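Side-chain contacts in tetraacyldisaccharide 4'-kinase (Aquifex aeolicus, PDB 4EHX), which probably transfers the gamma-phosphate of ATP to the 4'-position of a tetraacyldisaccharide 1-phosphate, forming lipid IVA in lipid A biosynthesis: residues Thr22-Gly27 / Gln142-His147; Asp162-Ala167 / Arg171-Glu176. All coordinates share one frame; numbering follows the deposited sequence.

Interaction 1: residues Thr22-Gly27 / Gln142-His147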
loop_
_atom_site.group_PDB
_atom_site.type_symbol
_atom_site.label_atom_id
_atom_site.label_comp_id
_atom_site.label_asym_id
_atom_site.label_seq_id
_atom_site.Cartn_x
_atom_site.Cartn_y
_atom_site.Cartn_z
ATOM N N THR A 22 -13.180 21.906 2.033
ATOM C CA THR A 22 -13.368 23.236 2.622
ATOM C C THR A 22 -13.889 23.128 4.052
ATOM O O THR A 22 -13.442 23.856 4.954
ATOM C CB THR A 22 -14.319 24.095 1.774
ATOM O OG1 THR A 22 -13.716 24.334 0.496
ATOM C CG2 THR A 22 -14.607 25.423 2.456
ATOM N N LEU A 23 -14.820 22.207 4.277
ATOM C CA LEU A 23 -15.351 22.023 5.629
ATOM C C LEU A 23 -14.255 21.636 6.623
ATOM O O LEU A 23 -14.179 22.202 7.721
ATOM C CB LEU A 23 -16.495 21.001 5.638
ATOM C CG LEU A 23 -17.743 21.447 4.865
ATOM C CD1 LEU A 23 -18.774 20.327 4.783
ATOM C CD2 LEU A 23 -18.343 22.687 5.495
ATOM N N TYR A 24 -13.394 20.693 6.247
ATOM C CA TYR A 24 -12.285 20.333 7.127
ATOM C C TYR A 24 -11.281 21.473 7.266
ATOM O O TYR A 24 -10.812 21.741 8.365
ATOM C CB TYR A 24 -11.580 19.061 6.666
ATOM C CG TYR A 24 -12.310 17.804 7.099
ATOM C CD1 TYR A 24 -12.248 17.373 8.417
ATOM C CD2 TYR A 24 -13.075 17.072 6.199
ATOM C CE1 TYR A 24 -12.906 16.240 8.824
ATOM C CE2 TYR A 24 -13.747 15.921 6.601
ATOM C CZ TYR A 24 -13.659 15.519 7.917
ATOM O OH TYR A 24 -14.317 14.396 8.348
ATOM N N ASP A 25 -10.952 22.119 6.145
ATOM C CA ASP A 25 -10.001 23.234 6.131
ATOM C C ASP A 25 -10.384 24.302 7.157
ATOM O O ASP A 25 -9.527 24.848 7.846
ATOM C CB ASP A 25 -9.971 23.902 4.749
ATOM C CG ASP A 25 -9.221 23.094 3.713
ATOM O OD1 ASP A 25 -8.623 22.049 4.062
ATOM O OD2 ASP A 25 -9.217 23.522 2.530
ATOM N N LYS A 26 -11.677 24.586 7.249
ATOM C CA LYS A 26 -12.173 25.711 8.033
ATOM C C LYS A 26 -12.760 25.330 9.387
ATOM O O LYS A 26 -13.369 26.167 10.056
ATOM C CB LYS A 26 -13.189 26.503 7.206
ATOM C CG LYS A 26 -12.598 27.036 5.909
ATOM C CD LYS A 26 -13.510 28.045 5.229
ATOM C CE LYS A 26 -12.719 28.893 4.232
ATOM N NZ LYS A 26 -13.592 29.557 3.220
ATOM N N GLY A 27 -12.599 24.073 9.786
ATOM C CA GLY A 27 -12.975 23.668 11.126
ATOM C C GLY A 27 -14.449 23.368 11.312
ATOM O O GLY A 27 -14.947 23.352 12.436
ATOM N N GLN A 142 -6.948 10.896 2.650
ATOM C CA GLN A 142 -8.319 11.413 2.573
ATOM C C GLN A 142 -9.117 11.290 3.885
ATOM O O GLN A 142 -10.203 11.871 4.015
ATOM C CB GLN A 142 -9.083 10.682 1.460
ATOM C CG GLN A 142 -8.661 11.071 0.038
ATOM C CD GLN A 142 -7.330 10.461 -0.376
ATOM O OE1 GLN A 142 -7.038 9.299 -0.072
ATOM N NE2 GLN A 142 -6.520 11.238 -1.075
ATOM N N HIS A 143 -8.611 10.517 4.844
ATOM C CA HIS A 143 -9.370 10.264 6.072
ATOM C C HIS A 143 -9.177 11.387 7.096
ATOM O O HIS A 143 -8.607 11.175 8.171
ATOM C CB HIS A 143 -9.015 8.894 6.675
ATOM C CG HIS A 143 -10.043 8.391 7.645
ATOM N ND1 HIS A 143 -11.248 7.856 7.238
ATOM C CD2 HIS A 143 -10.054 8.351 9.001
ATOM C CE1 HIS A 143 -11.962 7.516 8.300
ATOM N NE2 HIS A 143 -11.260 7.807 9.382
ATOM N N ARG A 144 -9.670 12.581 6.764
ATOM C CA ARG A 144 -9.304 13.788 7.502
ATOM C C ARG A 144 -9.903 13.847 8.897
ATOM O O ARG A 144 -9.429 14.607 9.747
ATOM C CB ARG A 144 -9.679 15.039 6.705
ATOM C CG ARG A 144 -8.929 15.136 5.378
ATOM C CD ARG A 144 -9.157 16.477 4.681
ATOM N NE ARG A 144 -8.572 17.608 5.411
ATOM C CZ ARG A 144 -8.683 18.877 5.021
ATOM N NH1 ARG A 144 -9.349 19.181 3.904
ATOM N NH2 ARG A 144 -8.144 19.849 5.747
ATOM N N LYS A 145 -10.927 13.031 9.132
ATOM C CA LYS A 145 -11.547 12.935 10.450
ATOM C C LYS A 145 -10.550 12.488 11.524
ATOM O O LYS A 145 -10.771 12.725 12.704
ATOM C CB LYS A 145 -12.748 11.968 10.425
ATOM C CG LYS A 145 -13.550 11.925 11.731
ATOM C CD LYS A 145 -14.342 10.620 11.918
ATOM C CE LYS A 145 -15.177 10.248 10.712
ATOM N NZ LYS A 145 -16.296 9.298 11.076
ATOM N N LEU A 146 -9.466 11.819 11.128
ATOM C CA LEU A 146 -8.455 11.419 12.114
ATOM C C LEU A 146 -7.215 12.285 12.023
ATOM O O LEU A 146 -6.574 12.354 10.968
ATOM C CB LEU A 146 -8.078 9.930 11.985
ATOM C CG LEU A 146 -6.964 9.404 12.909
ATOM C CD1 LEU A 146 -7.314 9.604 14.383
ATOM C CD2 LEU A 146 -6.728 7.894 12.637
ATOM N N HIS A 147 -6.882 12.962 13.122
ATOM C CA HIS A 147 -5.659 13.756 13.151
ATOM C C HIS A 147 -4.461 12.868 12.864
ATOM O O HIS A 147 -4.374 11.759 13.402
ATOM C CB HIS A 147 -5.426 14.403 14.521
ATOM C CG HIS A 147 -4.090 15.079 14.627
ATOM N ND1 HIS A 147 -3.814 16.274 13.998
ATOM C CD2 HIS A 147 -2.936 14.698 15.226
ATOM C CE1 HIS A 147 -2.555 16.611 14.223
ATOM N NE2 HIS A 147 -2.001 15.671 14.966
#

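Interaction 2: residues Asp162-Ala167 / Arg171-Glu176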
loop_
_atom_site.group_PDB
_atom_site.type_symbol
_atom_site.label_atom_id
_atom_site.label_comp_id
_atom_site.label_asym_id
_atom_site.label_seq_id
_atom_site.Cartn_x
_atom_site.Cartn_y
_atom_site.Cartn_z
ATOM N N ASP A 162 -2.378 14.234 -14.333
ATOM C CA ASP A 162 -3.635 13.492 -14.327
ATOM C C ASP A 162 -4.852 14.391 -14.057
ATOM O O ASP A 162 -4.717 15.594 -13.849
ATOM C CB ASP A 162 -3.558 12.381 -13.273
ATOM C CG ASP A 162 -4.343 11.134 -13.663
ATOM O OD1 ASP A 162 -5.407 11.269 -14.297
ATOM O OD2 ASP A 162 -3.888 10.013 -13.335
ATOM N N ARG A 163 -6.037 13.788 -14.057
ATOM C CA ARG A 163 -7.286 14.514 -13.861
ATOM C C ARG A 163 -8.155 13.818 -12.820
ATOM O O ARG A 163 -7.972 12.638 -12.535
ATOM C CB ARG A 163 -8.057 14.609 -15.181
ATOM C CG ARG A 163 -7.365 15.426 -16.263
ATOM C CD ARG A 163 -8.123 15.343 -17.581
ATOM N NE ARG A 163 -8.250 13.964 -18.048
ATOM C CZ ARG A 163 -8.734 13.611 -19.237
ATOM N NH1 ARG A 163 -9.141 14.537 -20.097
ATOM N NH2 ARG A 163 -8.810 12.329 -19.567
ATOM N N LEU A 164 -9.114 14.546 -12.261
ATOM C CA LEU A 164 -10.055 13.955 -11.319
ATOM C C LEU A 164 -10.847 12.806 -11.940
ATOM O O LEU A 164 -11.231 12.864 -13.104
ATOM C CB LEU A 164 -11.036 15.018 -10.803
ATOM C CG LEU A 164 -10.479 15.882 -9.672
ATOM C CD1 LEU A 164 -11.316 17.132 -9.471
ATOM C CD2 LEU A 164 -10.407 15.072 -8.399
ATOM N N LEU A 165 -11.078 11.764 -11.141
ATOM C CA LEU A 165 -12.077 10.740 -11.432
ATOM C C LEU A 165 -13.401 11.372 -11.830
ATOM O O LEU A 165 -13.776 12.414 -11.283
ATOM C CB LEU A 165 -12.337 9.912 -10.168
ATOM C CG LEU A 165 -11.217 9.000 -9.674
ATOM C CD1 LEU A 165 -11.455 8.619 -8.219
ATOM C CD2 LEU A 165 -11.130 7.767 -10.556
ATOM N N PRO A 166 -14.141 10.726 -12.745
ATOM C CA PRO A 166 -13.746 9.481 -13.417
ATOM C C PRO A 166 -12.963 9.700 -14.711
ATOM O O PRO A 166 -12.469 8.729 -15.281
ATOM C CB PRO A 166 -15.091 8.820 -13.728
ATOM C CG PRO A 166 -16.017 9.957 -13.921
ATOM C CD PRO A 166 -15.560 11.054 -12.988
ATOM N N ALA A 167 -12.845 10.940 -15.178
ATOM C CA ALA A 167 -12.079 11.191 -16.408
ATOM C C ALA A 167 -10.611 10.774 -16.243
ATOM O O ALA A 167 -9.999 10.228 -17.161
ATOM C CB ALA A 167 -12.180 12.647 -16.832
ATOM N N ARG A 171 -8.130 11.140 -6.984
ATOM C CA ARG A 171 -9.211 11.104 -6.003
ATOM C C ARG A 171 -9.522 12.508 -5.494
ATOM O O ARG A 171 -10.624 12.762 -5.009
ATOM C CB ARG A 171 -8.855 10.176 -4.826
ATOM C CG ARG A 171 -8.952 8.694 -5.183
ATOM C CD ARG A 171 -8.774 7.791 -3.962
ATOM N NE ARG A 171 -7.386 7.741 -3.517
ATOM C CZ ARG A 171 -6.942 6.944 -2.552
ATOM N NH1 ARG A 171 -7.775 6.120 -1.925
ATOM N NH2 ARG A 171 -5.661 6.969 -2.211
ATOM N N GLU A 172 -8.526 13.394 -5.574
ATOM C CA GLU A 172 -8.647 14.794 -5.151
ATOM C C GLU A 172 -7.808 15.659 -6.070
ATOM O O GLU A 172 -6.807 15.186 -6.619
ATOM C CB GLU A 172 -8.066 15.011 -3.752
ATOM C CG GLU A 172 -8.548 14.110 -2.685
ATOM C CD GLU A 172 -8.050 14.568 -1.334
ATOM O OE1 GLU A 172 -7.138 13.917 -0.776
ATOM O OE2 GLU A 172 -8.564 15.600 -0.842
ATOM N N PRO A 173 -8.175 16.945 -6.193
ATOM C CA PRO A 173 -7.432 17.908 -7.010
ATOM C C PRO A 173 -6.017 18.050 -6.497
ATOM O O PRO A 173 -5.779 17.899 -5.299
ATOM C CB PRO A 173 -8.181 19.219 -6.773
ATOM C CG PRO A 173 -9.559 18.809 -6.387
ATOM C CD PRO A 173 -9.413 17.527 -5.635
ATOM N N LEU A 174 -5.088 18.347 -7.402
ATOM C CA LEU A 174 -3.681 18.501 -7.044
ATOM C C LEU A 174 -3.414 19.602 -6.007
ATOM O O LEU A 174 -2.408 19.555 -5.309
ATOM C CB LEU A 174 -2.840 18.737 -8.304
ATOM C CG LEU A 174 -2.746 17.599 -9.328
ATOM C CD1 LEU A 174 -2.025 18.073 -10.596
ATOM C CD2 LEU A 174 -2.049 16.371 -8.735
ATOM N N LYS A 175 -4.295 20.599 -5.900
ATOM C CA LYS A 175 -4.092 21.647 -4.893
ATOM C C LYS A 175 -4.000 21.067 -3.474
ATOM O O LYS A 175 -3.407 21.675 -2.581
ATOM C CB LYS A 175 -5.203 22.715 -4.948
ATOM C CG LYS A 175 -6.549 22.254 -4.395
ATOM C CD LYS A 175 -7.624 23.367 -4.456
ATOM C CE LYS A 175 -8.910 22.892 -3.777
ATOM N NZ LYS A 175 -9.954 23.962 -3.671
ATOM N N GLU A 176 -4.597 19.899 -3.266
ATOM C CA GLU A 176 -4.595 19.267 -1.944
ATOM C C GLU A 176 -3.235 18.715 -1.526
ATOM O O GLU A 176 -3.057 18.256 -0.403
ATOM C CB GLU A 176 -5.673 18.181 -1.861
ATOM C CG GLU A 176 -7.079 18.735 -2.048
ATOM C CD GLU A 176 -7.441 19.790 -1.010
ATOM O OE1 GLU A 176 -8.284 20.652 -1.319
ATOM O OE2 GLU A 176 -6.894 19.754 0.120
#

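Interaction 1: residues Thr22-Gly27 / Gln142-His147
Arg144, midway along the loop between strands 134-138 and 150-156, meets Tyr24 and Asp25 on the last turn of helix 7-25. A type I turn from His143 to Leu146 carries it. Arg144 CB sits over the centre of the Tyr24 ring, 3.8 Å from the centroid and 8° off the ring normal, a CH-pi contact. Beyond CB the chain runs back along the tyrosine, bends at chi3 (67°) and lays the guanidinium face over Tyr24 CB, 3.3 Å from Arg144 CZ. The bend also lets both terminal nitrogens hydrogen-bond to one carboxylate oxygen in an end-on salt bridge: Arg144 NH2 lies 2.8 Å from Asp25 OD1, nearly in line with its C-O bond, and Arg144 NH1 is 3.0 Å from Asp25 OD1, above the carboxylate plane. Arginine suits its place because one long chain offers CB to a ring and a charged end to an acid. Cutting the chain back to an alanine here would probably leave Asp25 OD1 without its salt-bridge mate and uncover Tyr24 CB, while the CB over the ring would stay. Next in the turn, Lys145 places CB 3.6 Å from Tyr24 OH, while its ammonium turns away to a salt bridge with Asp118. Asp25 and Tyr24 receive the arginine where a Schellman motif, with Gly27 as its C-prime residue, ends the helix: a helix C-terminus joined to a strand-connecting loop.

Interaction 2: residues Asp162-Ala167 / Arg171-Glu176
Beside the predicted ATP-binding loop of this P-loop kinase, the connection from helix 157-160 to strand 182-186 folds back on itself, and Leu164 and Leu165 pack against Arg171, Glu172 and Pro173. Leu164 reaches across with both branches. Its CD2 rests on the backbone, with Leu164 CD2 3.5 Å from Glu172 C, and also lies 3.8 Å from Pro173 CD. The other methyl, Leu164 CD1, is 3.9 Å from Pro173 CG. CG is set anti to the leucine's own carbonyl carbon (chi1 -81°), and this torsion lays the two methyls along the CG-CD edge of Pro173. A branched apolar chain suits a buried spot where the opposing surface is a proline ring and a peptide carbon.

Leu165 lies side by side with Arg171, both pointing the same way, and Leu165 CD1 is 3.9 Å from Arg171 CG. Here the arginine serves through its methylenes; its guanidinium continues to a salt bridge with Asp139, and its side chain comes within about 4 Å of that of Val46, a residue of the predicted ATP site. The Glu172 carboxylate is bound elsewhere, by Gln142, Asn21 and Arg179. Leu164 also touches Glu14, and Pro173 touches Asn18, both on helix 7-25. The whole is an irregular helix-to-strand connection of a P-loop kinase, its two arms packed together against helix 7-25 and bordering the predicted nucleotide site.

Overall arrangement
Both contacts involve helix 7-25: its C-terminal end is one side of interaction 1, and interaction 2 packs against its flank. They lie on the same side of the chain's centre, with their own centres about 18 Å apart. Interaction 1 is only partly buried; charge and an aromatic face do its work near the surface. Interaction 2 is buried, depends on methyls, methylenes and a proline ring, and its own Leu164 and Pro173 rest on the helix. The two are joined by Gln142, from the 142-147 segment: its NE2 lies 2.8 Å from Glu172 OE1, a probable hydrogen bond, while its OE1 packs near the guanidinium of Arg171. Polar groups thus link the outer contact to the apolar one.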